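Local atomic coordinates of protein (soluble lytic transglycosylase SLT70) (Escherichia coli, PDB entry 1QSA), a protein that cleaves the beta-1,4 linkages between N-acetylmuramic acid and N-acetylglucosamine in peptidoglycan, leaving a 1,6-anhydro bond in the muramic acid residue. Residues A[538-543]-A[554-559]; A[544-549]-A[570-575]; A[549-552]-A[558-561]; A[574-579]-A[586-591]. All coordinates share one frame; numbering follows the deposited sequence.

Interaction 1: A[538-543]-A[554-559]; sequences YQQFGN and AGPGRV
The ring of Phe541 rests against the first turn of helix 556-566, reaching Val559 and Pro556 just where a Schellman motif ends helix 523-540. Val559 CG1 lies over one face of the ring in a CH-pi contact, 4.1 Å from the Phe541 ring centroid and 28° off the normal. At the rim the neighbour is Pro556: its CB sits in the ring plane, 4.0 Å from Phe541 CE2, and its backbone O is 3.6 Å from Phe541 CZ. Face and edge are thus met by two residues three apart on one helix. With chi1 at -70°, CG of Phe541 stands beside its own backbone N, which sends the ring across to that helix turn. Phe547 packs on Phe541 as well, while Tyr533 and Val537 touch the proline. With an alanine here, Val559 CG1 and Pro556 CB would probably lose their shared aromatic partner, opening a gap between the end of one helix and the start of the other. Further out, helix 523-540 is closed off at Gly542, whose positive phi suits the C-prime position; Gly542 N bonds to Gln539 O at 3.2 Å and Asn543 N to Tyr538 O at 2.8 Å. The same turn lays Asn543 CA over the centre of the Tyr538 ring, 3.4 Å above its plane.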
loop_
_atom_site.group_PDB
_atom_site.type_symbol
_atom_site.label_atom_id
_atom_site.label_comp_id
_atom_site.label_asym_id
_atom_site.label_seq_id
_atom_site.Cartn_x
_atom_site.Cartn_y
_atom_site.Cartn_z
ATOM N N TYR A 538 -24.690 -4.308 -1.084
ATOM C CA TYR A 538 -25.455 -3.671 -0.016
ATOM C C TYR A 538 -26.807 -4.392 0.193
ATOM O O TYR A 538 -27.107 -4.861 1.293
ATOM C CB TYR A 538 -25.664 -2.186 -0.342
ATOM C CG TYR A 538 -26.290 -1.342 0.761
ATOM C CD1 TYR A 538 -25.585 -1.048 1.935
ATOM C CD2 TYR A 538 -27.561 -0.786 0.602
ATOM C CE1 TYR A 538 -26.132 -0.211 2.915
ATOM C CE2 TYR A 538 -28.116 0.053 1.574
ATOM C CZ TYR A 538 -27.384 0.333 2.729
ATOM O OH TYR A 538 -27.909 1.150 3.700
ATOM N N GLN A 539 -27.590 -4.552 -0.876
ATOM C CA GLN A 539 -28.881 -5.221 -0.758
ATOM C C GLN A 539 -28.715 -6.704 -0.432
ATOM O O GLN A 539 -29.496 -7.258 0.330
ATOM C CB GLN A 539 -29.720 -5.022 -2.037
ATOM C CG GLN A 539 -29.160 -5.662 -3.312
ATOM C CD GLN A 539 -29.449 -7.159 -3.418
ATOM O OE1 GLN A 539 -30.527 -7.620 -3.050
ATOM N NE2 GLN A 539 -28.477 -7.919 -3.918
ATOM N N GLN A 540 -27.654 -7.317 -0.956
ATOM C CA GLN A 540 -27.402 -8.734 -0.724
ATOM C C GLN A 540 -27.219 -9.042 0.765
ATOM O O GLN A 540 -27.677 -10.080 1.257
ATOM C CB GLN A 540 -26.199 -9.223 -1.523
ATOM C CG GLN A 540 -26.085 -10.741 -1.523
ATOM C CD GLN A 540 -25.110 -11.252 -2.552
ATOM O OE1 GLN A 540 -23.913 -11.379 -2.287
ATOM N NE2 GLN A 540 -25.618 -11.552 -3.742
ATOM N N PHE A 541 -26.587 -8.118 1.484
ATOM C CA PHE A 541 -26.359 -8.298 2.909
ATOM C C PHE A 541 -27.281 -7.497 3.831
ATOM O O PHE A 541 -26.892 -7.125 4.938
ATOM C CB PHE A 541 -24.887 -8.051 3.253
ATOM C CG PHE A 541 -23.959 -9.117 2.725
ATOM C CD1 PHE A 541 -23.786 -10.311 3.412
ATOM C CD2 PHE A 541 -23.283 -8.935 1.524
ATOM C CE1 PHE A 541 -22.952 -11.315 2.904
ATOM C CE2 PHE A 541 -22.453 -9.925 1.013
ATOM C CZ PHE A 541 -22.287 -11.119 1.703
ATOM N N GLY A 542 -28.491 -7.204 3.362
ATOM C CA GLY A 542 -29.454 -6.510 4.206
ATOM C C GLY A 542 -29.245 -5.045 4.532
ATOM O O GLY A 542 -29.585 -4.594 5.636
ATOM N N ASN A 543 -28.673 -4.302 3.590
ATOM C CA ASN A 543 -28.465 -2.866 3.755
ATOM C C ASN A 543 -27.617 -2.533 4.981
ATOM O O ASN A 543 -27.853 -1.539 5.672
ATOM C CB ASN A 543 -29.822 -2.139 3.818
ATOM C CG ASN A 543 -30.556 -2.130 2.477
ATOM O OD1 ASN A 543 -30.232 -2.891 1.560
ATOM N ND2 ASN A 543 -31.565 -1.268 2.369
ATOM N N ALA A 554 -13.230 -7.594 0.082
ATOM C CA ALA A 554 -12.848 -9.005 0.118
ATOM C C ALA A 554 -13.722 -9.991 -0.645
ATOM O O ALA A 554 -13.365 -11.169 -0.756
ATOM C CB ALA A 554 -12.720 -9.459 1.584
ATOM N N GLY A 555 -14.850 -9.530 -1.168
ATOM C CA GLY A 555 -15.744 -10.415 -1.910
ATOM C C GLY A 555 -16.863 -10.954 -1.029
ATOM O O GLY A 555 -16.654 -11.225 0.153
ATOM N N PRO A 556 -18.083 -11.121 -1.569
ATOM C CA PRO A 556 -19.215 -11.636 -0.788
ATOM C C PRO A 556 -18.965 -13.005 -0.127
ATOM O O PRO A 556 -19.425 -13.234 0.983
ATOM C CB PRO A 556 -20.344 -11.709 -1.822
ATOM C CG PRO A 556 -19.992 -10.620 -2.797
ATOM C CD PRO A 556 -18.497 -10.748 -2.936
ATOM N N GLY A 557 -18.205 -13.879 -0.790
ATOM C CA GLY A 557 -17.914 -15.199 -0.249
ATOM C C GLY A 557 -17.231 -15.167 1.105
ATOM O O GLY A 557 -17.622 -15.888 2.035
ATOM N N ARG A 558 -16.220 -14.310 1.218
ATOM C CA ARG A 558 -15.471 -14.141 2.467
ATOM C C ARG A 558 -16.385 -13.633 3.564
ATOM O O ARG A 558 -16.311 -14.116 4.689
ATOM C CB ARG A 558 -14.299 -13.168 2.284
ATOM C CG ARG A 558 -13.058 -13.814 1.723
ATOM C CD ARG A 558 -12.475 -14.839 2.705
ATOM N NE ARG A 558 -11.481 -15.674 2.038
ATOM C CZ ARG A 558 -10.908 -16.749 2.573
ATOM N NH1 ARG A 558 -11.194 -17.117 3.817
ATOM N NH2 ARG A 558 -10.024 -17.440 1.862
ATOM N N VAL A 559 -17.254 -12.674 3.238
ATOM C CA VAL A 559 -18.171 -12.135 4.238
ATOM C C VAL A 559 -19.123 -13.237 4.718
ATOM O O VAL A 559 -19.377 -13.344 5.918
ATOM C CB VAL A 559 -18.945 -10.900 3.720
ATOM C CG1 VAL A 559 -19.923 -10.398 4.781
ATOM C CG2 VAL A 559 -17.971 -9.788 3.343
#

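Interaction 2: A[544-549]-A[570-575]; sequences NRIFSS and IDAVAF
Phe547 points the edge of its ring at the face of Phe575, a T-shaped pair with centroids 5.5 Å apart and planes at 83°. The leading atom is Phe547 CE1, which stands above the rim of the other ring, 3.9 Å from Phe575 CE2. Ile546 completes this tight part with both its branches. Its CG2 comes in at the edge of the same ring, 3.8 Å from Phe575 CD2, while its CD1 reaches 3.9 Å to Ala572 CB; having CG1 beside the backbone N (chi1 -69°) is what splits the branches between the two partners. Tyr618, the C-terminal residue, packs against all four side chains.

The margin by Asp571 is looser and polar. This partly exposed N-cap receives Ala574 N on OD1 at 2.8 Å, whereas OD2 bonds to glycerol, probably from the crystallisation liquor. Asn544, by contrast buried, caps the facing helix, with OD1 taking Phe547 N at 3.1 Å and, weakly, Ile546 N. Each cap serves its own helix and no hydrogen bond crosses between 544-549 and 570-575, so apolar and aromatic contact alone joins these two helix starts directly.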
loop_
_atom_site.group_PDB
_atom_site.type_symbol
_atom_site.label_atom_id
_atom_site.label_comp_id
_atom_site.label_asym_id
_atom_site.label_seq_id
_atom_site.Cartn_x
_atom_site.Cartn_y
_atom_site.Cartn_z
ATOM N N ASN A 544 -26.567 -3.320 5.176
ATOM C CA ASN A 544 -25.654 -3.138 6.302
ATOM C C ASN A 544 -24.282 -2.744 5.749
ATOM O O ASN A 544 -23.681 -3.502 4.997
ATOM C CB ASN A 544 -25.589 -4.453 7.090
ATOM C CG ASN A 544 -24.672 -4.370 8.288
ATOM O OD1 ASN A 544 -23.466 -4.156 8.140
ATOM N ND2 ASN A 544 -25.232 -4.566 9.487
ATOM N N ARG A 545 -23.808 -1.557 6.119
ATOM C CA ARG A 545 -22.543 -1.030 5.611
ATOM C C ARG A 545 -21.298 -1.785 6.057
ATOM O O ARG A 545 -20.265 -1.729 5.391
ATOM C CB ARG A 545 -22.425 0.466 5.895
ATOM C CG ARG A 545 -23.487 1.296 5.146
ATOM C CD ARG A 545 -23.480 2.741 5.647
ATOM N NE ARG A 545 -23.569 2.721 7.107
ATOM C CZ ARG A 545 -22.736 3.352 7.929
ATOM N NH1 ARG A 545 -21.799 4.172 7.456
ATOM N NH2 ARG A 545 -22.884 3.207 9.246
ATOM N N ILE A 546 -21.382 -2.501 7.174
ATOM C CA ILE A 546 -20.220 -3.276 7.601
ATOM C C ILE A 546 -20.040 -4.410 6.588
ATOM O O ILE A 546 -18.943 -4.622 6.066
ATOM C CB ILE A 546 -20.416 -3.857 9.036
ATOM C CG1 ILE A 546 -20.406 -2.709 10.056
ATOM C CG2 ILE A 546 -19.324 -4.891 9.356
ATOM C CD1 ILE A 546 -20.783 -3.138 11.484
ATOM N N PHE A 547 -21.139 -5.110 6.298
ATOM C CA PHE A 547 -21.105 -6.223 5.344
ATOM C C PHE A 547 -20.797 -5.782 3.916
ATOM O O PHE A 547 -19.962 -6.397 3.249
ATOM C CB PHE A 547 -22.428 -7.002 5.354
ATOM C CG PHE A 547 -22.820 -7.545 6.708
ATOM C CD1 PHE A 547 -21.859 -7.839 7.660
ATOM C CD2 PHE A 547 -24.169 -7.753 7.022
ATOM C CE1 PHE A 547 -22.220 -8.334 8.911
ATOM C CE2 PHE A 547 -24.545 -8.248 8.272
ATOM C CZ PHE A 547 -23.569 -8.540 9.217
ATOM N N SER A 548 -21.425 -4.703 3.448
ATOM C CA SER A 548 -21.176 -4.265 2.079
ATOM C C SER A 548 -19.758 -3.752 1.879
ATOM O O SER A 548 -19.165 -3.975 0.828
ATOM C CB SER A 548 -22.197 -3.215 1.615
ATOM O OG SER A 548 -22.221 -2.114 2.496
ATOM N N SER A 549 -19.204 -3.090 2.896
ATOM C CA SER A 549 -17.843 -2.583 2.789
ATOM C C SER A 549 -16.877 -3.765 2.771
ATOM O O SER A 549 -15.968 -3.807 1.963
ATOM C CB SER A 549 -17.515 -1.621 3.942
ATOM O OG SER A 549 -18.378 -0.484 3.904
ATOM N N ILE A 570 -22.149 -12.250 18.346
ATOM C CA ILE A 570 -21.449 -11.011 18.730
ATOM C C ILE A 570 -22.073 -9.694 18.269
ATOM O O ILE A 570 -23.058 -9.687 17.530
ATOM C CB ILE A 570 -19.966 -11.077 18.269
ATOM C CG1 ILE A 570 -19.871 -10.916 16.744
ATOM C CG2 ILE A 570 -19.354 -12.431 18.681
ATOM C CD1 ILE A 570 -18.474 -11.178 16.172
ATOM N N ASP A 571 -21.510 -8.574 18.728
ATOM C CA ASP A 571 -22.040 -7.280 18.328
ATOM C C ASP A 571 -21.303 -6.682 17.122
ATOM O O ASP A 571 -20.343 -7.268 16.615
ATOM C CB ASP A 571 -22.157 -6.298 19.520
ATOM C CG ASP A 571 -20.812 -5.781 20.044
ATOM O OD1 ASP A 571 -19.789 -5.812 19.343
ATOM O OD2 ASP A 571 -20.797 -5.281 21.186
ATOM N N ALA A 572 -21.796 -5.543 16.644
ATOM C CA ALA A 572 -21.235 -4.869 15.469
ATOM C C ALA A 572 -19.747 -4.540 15.563
ATOM O O ALA A 572 -18.984 -4.776 14.612
ATOM C CB ALA A 572 -22.020 -3.598 15.184
ATOM N N VAL A 573 -19.327 -4.023 16.714
ATOM C CA VAL A 573 -17.931 -3.634 16.914
ATOM C C VAL A 573 -17.042 -4.869 16.977
ATOM O O VAL A 573 -15.966 -4.879 16.406
ATOM C CB VAL A 573 -17.756 -2.795 18.212
ATOM C CG1 VAL A 573 -16.369 -2.160 18.255
ATOM C CG2 VAL A 573 -18.846 -1.715 18.308
ATOM N N ALA A 574 -17.515 -5.919 17.656
ATOM C CA ALA A 574 -16.755 -7.166 17.765
ATOM C C ALA A 574 -16.613 -7.811 16.377
ATOM O O ALA A 574 -15.553 -8.353 16.042
ATOM C CB ALA A 574 -17.441 -8.127 18.737
ATOM N N PHE A 575 -17.657 -7.722 15.557
ATOM C CA PHE A 575 -17.570 -8.285 14.206
ATOM C C PHE A 575 -16.496 -7.535 13.380
ATOM O O PHE A 575 -15.659 -8.156 12.746
ATOM C CB PHE A 575 -18.916 -8.255 13.491
ATOM C CG PHE A 575 -18.886 -8.927 12.154
ATOM C CD1 PHE A 575 -19.042 -10.309 12.046
ATOM C CD2 PHE A 575 -18.613 -8.193 11.003
ATOM C CE1 PHE A 575 -18.916 -10.941 10.799
ATOM C CE2 PHE A 575 -18.486 -8.810 9.760
ATOM C CZ PHE A 575 -18.637 -10.190 9.668
#

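Interaction 3: A[549-552]-A[558-561]; sequences SAAY and RVRT
Helices 545-554 and 556-566 follow each other with barely a break in the SLT catalytic domain, and Val559, one turn into the second helix, folds back onto Ala550 and Ala551 of the first. A single methyl does the work. Val559 CG2 comes within 3.3 Å of Ala551 N and 3.5 Å of Ala551 CA, a tight fit of methyl against backbone. The two alanine methyls flank the same atom, Ala550 CB at 3.6 Å and Ala551 CB at 3.8 Å from Val559 CG2. The torsion at Val559 (chi1 178°) sets CG2 beside the valine's own backbone N, turned to the first helix.

Because the residues facing Val559 are alanines, the backbones come very close: Ala551 CA and Val559 CA are the nearest such pair, 5.9 Å apart. No hydrogen bond crosses between the two segments, and all three touching residues are buried. Thr584 and Val588 of helix 582-601 also pack on Ala550, and Val537 of helix 523-540 on Ala551. Tyr552, whose CB points away from Val559, instead touches Glu478, the predicted active-site residue. The chain passes from one helix to the next at Gly555, where a CB would be jammed against the carbonyl O of Ala554. The result is two successive helices packed through small residues, within the all-helical, lysozyme-like domain of the Slt transglycosylase family.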
loop_
_atom_site.group_PDB
_atom_site.type_symbol
_atom_site.label_atom_id
_atom_site.label_comp_id
_atom_site.label_asym_id
_atom_site.label_seq_id
_atom_site.Cartn_x
_atom_site.Cartn_y
_atom_site.Cartn_z
ATOM N N SER A 549 -19.204 -3.090 2.896
ATOM C CA SER A 549 -17.843 -2.583 2.789
ATOM C C SER A 549 -16.877 -3.765 2.771
ATOM O O SER A 549 -15.968 -3.807 1.963
ATOM C CB SER A 549 -17.515 -1.621 3.942
ATOM O OG SER A 549 -18.378 -0.484 3.904
ATOM N N ALA A 550 -17.091 -4.723 3.667
ATOM C CA ALA A 550 -16.249 -5.907 3.708
ATOM C C ALA A 550 -16.354 -6.703 2.403
ATOM O O ALA A 550 -15.336 -7.172 1.883
ATOM C CB ALA A 550 -16.621 -6.781 4.905
ATOM N N ALA A 551 -17.563 -6.815 1.862
ATOM C CA ALA A 551 -17.794 -7.546 0.610
ATOM C C ALA A 551 -17.155 -6.816 -0.584
ATOM O O ALA A 551 -16.604 -7.453 -1.480
ATOM C CB ALA A 551 -19.301 -7.761 0.372
ATOM N N TYR A 552 -17.178 -5.484 -0.579
ATOM C CA TYR A 552 -16.586 -4.723 -1.680
ATOM C C TYR A 552 -15.074 -4.948 -1.713
ATOM O O TYR A 552 -14.490 -5.142 -2.776
ATOM C CB TYR A 552 -16.907 -3.227 -1.531
ATOM C CG TYR A 552 -16.662 -2.403 -2.786
ATOM C CD1 TYR A 552 -15.398 -1.855 -3.053
ATOM C CD2 TYR A 552 -17.688 -2.191 -3.710
ATOM C CE1 TYR A 552 -15.162 -1.116 -4.220
ATOM C CE2 TYR A 552 -17.465 -1.456 -4.884
ATOM C CZ TYR A 552 -16.196 -0.926 -5.131
ATOM O OH TYR A 552 -15.966 -0.235 -6.302
ATOM N N ARG A 558 -16.220 -14.310 1.218
ATOM C CA ARG A 558 -15.471 -14.141 2.467
ATOM C C ARG A 558 -16.385 -13.633 3.564
ATOM O O ARG A 558 -16.311 -14.116 4.689
ATOM C CB ARG A 558 -14.299 -13.168 2.284
ATOM C CG ARG A 558 -13.058 -13.814 1.723
ATOM C CD ARG A 558 -12.475 -14.839 2.705
ATOM N NE ARG A 558 -11.481 -15.674 2.038
ATOM C CZ ARG A 558 -10.908 -16.749 2.573
ATOM N NH1 ARG A 558 -11.194 -17.117 3.817
ATOM N NH2 ARG A 558 -10.024 -17.440 1.862
ATOM N N VAL A 559 -17.254 -12.674 3.238
ATOM C CA VAL A 559 -18.171 -12.135 4.238
ATOM C C VAL A 559 -19.123 -13.237 4.718
ATOM O O VAL A 559 -19.377 -13.344 5.918
ATOM C CB VAL A 559 -18.945 -10.900 3.720
ATOM C CG1 VAL A 559 -19.923 -10.398 4.781
ATOM C CG2 VAL A 559 -17.971 -9.788 3.343
ATOM N N ARG A 560 -19.611 -14.084 3.806
ATOM C CA ARG A 560 -20.489 -15.194 4.206
ATOM C C ARG A 560 -19.764 -16.114 5.195
ATOM O O ARG A 560 -20.330 -16.518 6.213
ATOM C CB ARG A 560 -20.929 -15.996 2.981
ATOM C CG ARG A 560 -21.945 -15.272 2.116
ATOM C CD ARG A 560 -22.533 -16.205 1.059
ATOM N NE ARG A 560 -21.601 -16.530 -0.024
ATOM C CZ ARG A 560 -21.477 -15.816 -1.146
ATOM N NH1 ARG A 560 -22.174 -14.707 -1.316
ATOM N NH2 ARG A 560 -20.618 -16.184 -2.080
ATOM N N THR A 561 -18.513 -16.442 4.888
ATOM C CA THR A 561 -17.690 -17.279 5.767
ATOM C C THR A 561 -17.529 -16.636 7.150
ATOM O O THR A 561 -17.725 -17.280 8.182
ATOM C CB THR A 561 -16.303 -17.527 5.136
ATOM O OG1 THR A 561 -16.474 -18.307 3.949
ATOM C CG2 THR A 561 -15.374 -18.266 6.092
#

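Interaction 4: A[574-579]-A[586-591]; sequences AFVESI and GYVKNV
The carboxylate of Glu577 is met by Lys589 at one oxygen: the ammonium comes to OE1 on the syn side, 17° out of the carboxylate plane, with Lys589 NZ 2.7 Å from Glu577 OE1. This is a salt bridge with a hydrogen bond in it, and NZ lies farther, 3.4 Å, from Glu577 OE2. The other flat group, the Tyr587 ring, carries Val591 CG2 over one face, 3.9 Å above the plane and toward the rim; its hydroxyl bonds to Glu478 OE2 of the predicted active site. Glu577 starts off pointing away from the facing helix, and the bend at chi2 (57°) brings its carboxylate back to the lysine. Lys589 is stretched out, its aliphatic part running past Val576, whose CG1 is 3.8 Å from Lys589 CG.

These side chains bridge two successive helices of the catalytic domain, the short segments running at 135° to each other with axes 9.6 Å apart at closest approach. Between them lies an apolar layer: Val588 puts CG1 4.1 Å from Val576 CG2 and turns its other branch, CG2, to Ile579 CD1, also at 4.1 Å. With an alanine in place of Glu577, the ammonium of Lys589 and the guanidinium of Arg293 would lose a shared carboxylate, and the lysine chain would probably be set free to turn. Glu577 additionally takes Tyr352 OH on OE1 and pairs with Arg293 NH2 through OE2, tying this helix to the alpha-superhelix.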
loop_
_atom_site.group_PDB
_atom_site.type_symbol
_atom_site.label_atom_id
_atom_site.label_comp_id
_atom_site.label_asym_id
_atom_site.label_seq_id
_atom_site.Cartn_x
_atom_site.Cartn_y
_atom_site.Cartn_z
ATOM N N ALA A 574 -17.515 -5.919 17.656
ATOM C CA ALA A 574 -16.755 -7.166 17.765
ATOM C C ALA A 574 -16.613 -7.811 16.377
ATOM O O ALA A 574 -15.553 -8.353 16.042
ATOM C CB ALA A 574 -17.441 -8.127 18.737
ATOM N N PHE A 575 -17.657 -7.722 15.557
ATOM C CA PHE A 575 -17.570 -8.285 14.206
ATOM C C PHE A 575 -16.496 -7.535 13.380
ATOM O O PHE A 575 -15.659 -8.156 12.746
ATOM C CB PHE A 575 -18.916 -8.255 13.491
ATOM C CG PHE A 575 -18.886 -8.927 12.154
ATOM C CD1 PHE A 575 -19.042 -10.309 12.046
ATOM C CD2 PHE A 575 -18.613 -8.193 11.003
ATOM C CE1 PHE A 575 -18.916 -10.941 10.799
ATOM C CE2 PHE A 575 -18.486 -8.810 9.760
ATOM C CZ PHE A 575 -18.637 -10.190 9.668
ATOM N N VAL A 576 -16.489 -6.205 13.447
ATOM C CA VAL A 576 -15.488 -5.424 12.708
ATOM C C VAL A 576 -14.070 -5.748 13.196
ATOM O O VAL A 576 -13.174 -6.047 12.396
ATOM C CB VAL A 576 -15.731 -3.900 12.880
ATOM C CG1 VAL A 576 -14.540 -3.081 12.304
ATOM C CG2 VAL A 576 -17.017 -3.498 12.177
ATOM N N GLU A 577 -13.880 -5.743 14.514
ATOM C CA GLU A 577 -12.559 -5.981 15.081
ATOM C C GLU A 577 -12.015 -7.386 14.854
ATOM O O GLU A 577 -10.798 -7.576 14.768
ATOM C CB GLU A 577 -12.544 -5.651 16.581
ATOM C CG GLU A 577 -11.127 -5.574 17.142
ATOM C CD GLU A 577 -10.277 -4.555 16.404
ATOM O OE1 GLU A 577 -10.713 -3.406 16.266
ATOM O OE2 GLU A 577 -9.177 -4.894 15.939
ATOM N N SER A 578 -12.913 -8.366 14.755
ATOM C CA SER A 578 -12.516 -9.756 14.567
ATOM C C SER A 578 -12.350 -10.198 13.111
ATOM O O SER A 578 -11.976 -11.344 12.848
ATOM C CB SER A 578 -13.463 -10.707 15.321
ATOM O OG SER A 578 -14.791 -10.599 14.847
ATOM N N ILE A 579 -12.628 -9.310 12.162
ATOM C CA ILE A 579 -12.419 -9.646 10.742
ATOM C C ILE A 579 -10.951 -10.114 10.665
ATOM O O ILE A 579 -10.037 -9.393 11.051
ATOM C CB ILE A 579 -12.659 -8.419 9.852
ATOM C CG1 ILE A 579 -14.175 -8.174 9.740
ATOM C CG2 ILE A 579 -12.030 -8.638 8.469
ATOM C CD1 ILE A 579 -14.568 -6.858 9.034
ATOM N N GLY A 586 -9.174 -2.897 8.435
ATOM C CA GLY A 586 -8.830 -1.485 8.364
ATOM C C GLY A 586 -9.698 -0.729 7.363
ATOM O O GLY A 586 -10.064 0.433 7.589
ATOM N N TYR A 587 -10.027 -1.387 6.257
ATOM C CA TYR A 587 -10.878 -0.805 5.213
ATOM C C TYR A 587 -12.260 -0.455 5.794
ATOM O O TYR A 587 -12.771 0.654 5.595
ATOM C CB TYR A 587 -11.023 -1.832 4.084
ATOM C CG TYR A 587 -11.830 -1.389 2.882
ATOM C CD1 TYR A 587 -13.211 -1.581 2.833
ATOM C CD2 TYR A 587 -11.206 -0.819 1.778
ATOM C CE1 TYR A 587 -13.957 -1.217 1.710
ATOM C CE2 TYR A 587 -11.939 -0.450 0.641
ATOM C CZ TYR A 587 -13.312 -0.655 0.617
ATOM O OH TYR A 587 -14.047 -0.341 -0.497
ATOM N N VAL A 588 -12.861 -1.404 6.511
ATOM C CA VAL A 588 -14.189 -1.208 7.091
ATOM C C VAL A 588 -14.176 -0.057 8.100
ATOM O O VAL A 588 -15.054 0.803 8.068
ATOM C CB VAL A 588 -14.720 -2.514 7.716
ATOM C CG1 VAL A 588 -16.037 -2.270 8.427
ATOM C CG2 VAL A 588 -14.919 -3.547 6.605
ATOM N N LYS A 589 -13.159 -0.032 8.956
ATOM C CA LYS A 589 -13.023 1.037 9.946
ATOM C C LYS A 589 -12.923 2.393 9.252
ATOM O O LYS A 589 -13.615 3.342 9.621
ATOM C CB LYS A 589 -11.790 0.798 10.816
ATOM C CG LYS A 589 -11.945 -0.387 11.763
ATOM C CD LYS A 589 -10.690 -0.587 12.577
ATOM C CE LYS A 589 -10.852 -1.738 13.564
ATOM N NZ LYS A 589 -9.548 -1.983 14.289
ATOM N N ASN A 590 -12.072 2.478 8.237
ATOM C CA ASN A 590 -11.921 3.728 7.499
ATOM C C ASN A 590 -13.228 4.162 6.833
ATOM O O ASN A 590 -13.655 5.297 6.967
ATOM C CB ASN A 590 -10.853 3.589 6.404
ATOM C CG ASN A 590 -9.442 3.635 6.947
ATOM O OD1 ASN A 590 -9.212 3.957 8.122
ATOM N ND2 ASN A 590 -8.478 3.342 6.082
ATOM N N VAL A 591 -13.862 3.248 6.110
ATOM C CA VAL A 591 -15.078 3.609 5.388
ATOM C C VAL A 591 -16.196 4.108 6.312
ATOM O O VAL A 591 -16.871 5.092 5.995
ATOM C CB VAL A 591 -15.539 2.456 4.463
ATOM C CG1 VAL A 591 -16.915 2.762 3.864
ATOM C CG2 VAL A 591 -14.499 2.239 3.345
#

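Interactions 1 and 3 share Val559, their centres only about 5 Å apart. Interaction 2 joins this cluster through Phe547, whose CB is 3.4 Å from Phe541 CB, and passes to interaction 4 through helix 572-578, where Ile546 CD1 lies 3.8 Å from Val576 CG2. Interactions 3 and 4 close the circuit on helix 582-601, with Val588 CG2 3.8 Å from Ala550 N. They are also the pair nearest the predicted catalytic Glu478, whose side chain is about 11 Å from that of Ala551 and about 10 Å from that of Val588; the side chains of Tyr552 and Tyr587, whose CD1 and OH are 3.3 Å apart, both touch Glu478.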